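PDB 1N81: plasmodium falciparum gamete antigen 27/25 from Plasmodium falciparum, which is essential for the parasite's sexual development as a gametocyte protein, though its molecular function is unsettled and may involve protein dimerization. Local coordinates for residues 82-87 and 107-112. Residues are numbered along the deposited sequence; the frame is centred on the assembly and turned at random.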
loop_
_atom_site.group_PDB
_atom_site.type_symbol
_atom_site.label_atom_id
_atom_site.label_comp_id
_atom_site.label_asym_id
_atom_site.label_seq_id
_atom_site.Cartn_x
_atom_site.Cartn_y
_atom_site.Cartn_z
ATOM N N SER A 82 -2.534 -7.449 -6.928
ATOM C CA SER A 82 -3.527 -8.169 -7.714
ATOM C C SER A 82 -4.925 -7.863 -7.167
ATOM O O SER A 82 -5.856 -7.640 -7.933
ATOM C CB SER A 82 -3.267 -9.679 -7.690
ATOM O OG SER A 82 -4.171 -10.313 -8.581
ATOM N N ASP A 83 -5.080 -7.823 -5.849
ATOM C CA ASP A 83 -6.405 -7.518 -5.334
ATOM C C ASP A 83 -6.892 -6.132 -5.741
ATOM O O ASP A 83 -8.079 -5.942 -5.989
ATOM C CB ASP A 83 -6.446 -7.690 -3.817
ATOM C CG ASP A 83 -6.308 -9.160 -3.401
ATOM O OD1 ASP A 83 -6.447 -10.048 -4.282
ATOM O OD2 ASP A 83 -6.071 -9.431 -2.205
ATOM N N ARG A 84 -5.981 -5.167 -5.829
ATOM C CA ARG A 84 -6.365 -3.818 -6.226
ATOM C C ARG A 84 -6.794 -3.836 -7.681
ATOM O O ARG A 84 -7.706 -3.106 -8.053
ATOM C CB ARG A 84 -5.218 -2.808 -6.031
ATOM C CG ARG A 84 -4.913 -2.454 -4.562
ATOM C CD ARG A 84 -3.844 -1.344 -4.470
ATOM N NE ARG A 84 -3.400 -1.211 -3.088
ATOM C CZ ARG A 84 -2.330 -1.809 -2.577
ATOM N NH1 ARG A 84 -1.558 -2.583 -3.335
ATOM N NH2 ARG A 84 -2.059 -1.652 -1.291
ATOM N N LEU A 85 -6.136 -4.660 -8.504
ATOM C CA LEU A 85 -6.497 -4.743 -9.926
ATOM C C LEU A 85 -7.969 -5.179 -10.048
ATOM O O LEU A 85 -8.760 -4.567 -10.773
ATOM C CB LEU A 85 -5.611 -5.759 -10.646
ATOM C CG LEU A 85 -4.096 -5.510 -10.555
ATOM C CD1 LEU A 85 -3.373 -6.534 -11.395
ATOM C CD2 LEU A 85 -3.750 -4.121 -11.007
ATOM N N ILE A 86 -8.320 -6.234 -9.322
ATOM C CA ILE A 86 -9.684 -6.763 -9.335
ATOM C C ILE A 86 -10.682 -5.787 -8.686
ATOM O O ILE A 86 -11.810 -5.665 -9.138
ATOM C CB ILE A 86 -9.718 -8.147 -8.652
ATOM C CG1 ILE A 86 -9.033 -9.158 -9.587
ATOM C CG2 ILE A 86 -11.139 -8.559 -8.327
ATOM C CD1 ILE A 86 -8.887 -10.531 -9.003
ATOM N N SER A 87 -10.254 -5.055 -7.661
ATOM C CA SER A 87 -11.140 -4.104 -7.005
ATOM C C SER A 87 -11.416 -2.841 -7.836
ATOM O O SER A 87 -12.528 -2.300 -7.815
ATOM C CB SER A 87 -10.536 -3.694 -5.656
ATOM O OG SER A 87 -11.372 -2.780 -4.964
ATOM N N TRP A 107 -3.249 6.933 -4.039
ATOM C CA TRP A 107 -2.710 8.001 -3.204
ATOM C C TRP A 107 -3.355 7.969 -1.829
ATOM O O TRP A 107 -2.666 8.063 -0.805
ATOM C CB TRP A 107 -2.996 9.354 -3.863
ATOM C CG TRP A 107 -2.357 10.531 -3.242
ATOM C CD1 TRP A 107 -1.181 11.115 -3.621
ATOM C CD2 TRP A 107 -2.846 11.306 -2.113
ATOM N NE1 TRP A 107 -0.906 12.198 -2.811
ATOM C CE2 TRP A 107 -1.904 12.339 -1.886
ATOM C CE3 TRP A 107 -3.977 11.226 -1.297
ATOM C CZ2 TRP A 107 -2.059 13.278 -0.847
ATOM C CZ3 TRP A 107 -4.135 12.154 -0.270
ATOM C CH2 TRP A 107 -3.179 13.174 -0.055
ATOM N N VAL A 108 -4.678 7.853 -1.819
ATOM C CA VAL A 108 -5.425 7.831 -0.584
ATOM C C VAL A 108 -4.972 6.684 0.319
ATOM O O VAL A 108 -4.681 6.886 1.492
ATOM C CB VAL A 108 -6.925 7.719 -0.869
ATOM C CG1 VAL A 108 -7.688 7.326 0.439
ATOM C CG2 VAL A 108 -7.438 9.099 -1.440
ATOM N N GLU A 109 -4.884 5.493 -0.248
ATOM C CA GLU A 109 -4.473 4.324 0.507
ATOM C C GLU A 109 -3.035 4.514 1.015
ATOM O O GLU A 109 -2.748 4.263 2.200
ATOM C CB GLU A 109 -4.590 3.057 -0.362
ATOM C CG GLU A 109 -4.315 1.764 0.412
ATOM C CD GLU A 109 -4.511 0.502 -0.417
ATOM O OE1 GLU A 109 -4.155 -0.580 0.086
ATOM O OE2 GLU A 109 -5.016 0.570 -1.561
ATOM N N GLN A 110 -2.141 4.994 0.154
ATOM C CA GLN A 110 -0.756 5.173 0.591
ATOM C C GLN A 110 -0.652 6.217 1.723
ATOM O O GLN A 110 0.052 6.012 2.733
ATOM C CB GLN A 110 0.159 5.524 -0.588
ATOM C CG GLN A 110 1.609 5.598 -0.167
ATOM C CD GLN A 110 2.567 5.738 -1.320
ATOM O OE1 GLN A 110 2.171 6.014 -2.442
ATOM N NE2 GLN A 110 3.844 5.548 -1.041
ATOM N N ARG A 111 -1.396 7.308 1.590
ATOM C CA ARG A 111 -1.420 8.309 2.646
ATOM C C ARG A 111 -1.990 7.779 3.995
ATOM O O ARG A 111 -1.499 8.137 5.067
ATOM C CB ARG A 111 -2.271 9.490 2.227
ATOM C CG ARG A 111 -2.409 10.531 3.281
ATOM C CD ARG A 111 -1.060 11.155 3.650
ATOM N NE ARG A 111 -1.238 12.509 4.181
ATOM C CZ ARG A 111 -0.967 13.631 3.509
ATOM N NH1 ARG A 111 -0.495 13.574 2.274
ATOM N NH2 ARG A 111 -1.167 14.814 4.081
ATOM N N VAL A 112 -3.043 6.972 3.956
ATOM C CA VAL A 112 -3.588 6.477 5.214
ATOM C C VAL A 112 -2.548 5.550 5.866
ATOM O O VAL A 112 -2.299 5.658 7.077
ATOM C CB VAL A 112 -4.933 5.771 5.026
ATOM C CG1 VAL A 112 -5.360 5.093 6.328
ATOM C CG2 VAL A 112 -5.976 6.800 4.645
#
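R84 of helix 71-89 and E109 of helix 96-122 reach for each other from opposite directions and meet in a buried, bidentate, side-on salt bridge, with 10.7 Å between the CA atoms of R84 and E109. From CB, which points toward the other helix, the R84 chain sets CG beside its own backbone N (chi1 -72°) and then runs extended to NE. R84 CD lies 3.7 Å from E109 OE2. R84 NE donates to E109 OE2 at 2.8 Å, almost straight at 172°. Beyond CZ, R84 NH2 donates to E109 OE1 at 2.7 Å, in a more bent bond, and each nitrogen thus takes one carboxylate oxygen. The bridge ties together two helices of an all-helical fold near the centre of the chain, and R84 and E109 are the only residues of these two segments that touch. Both acceptors lie near the guanidinium plane, so the carboxylate sits at its side edge; the carboxylate and guanidinium planes are inclined 46° to each other, and the carboxylate receives both N-H groups from above its own plane. E109 arrives fully stretched, CG anti to the backbone N. Second partners extend the charge network: R84 NH1 pairs with E22 of helix 13-35, and E109 OE2 also takes R165 of helix 156-173, while F23 packs against both R84 and E109.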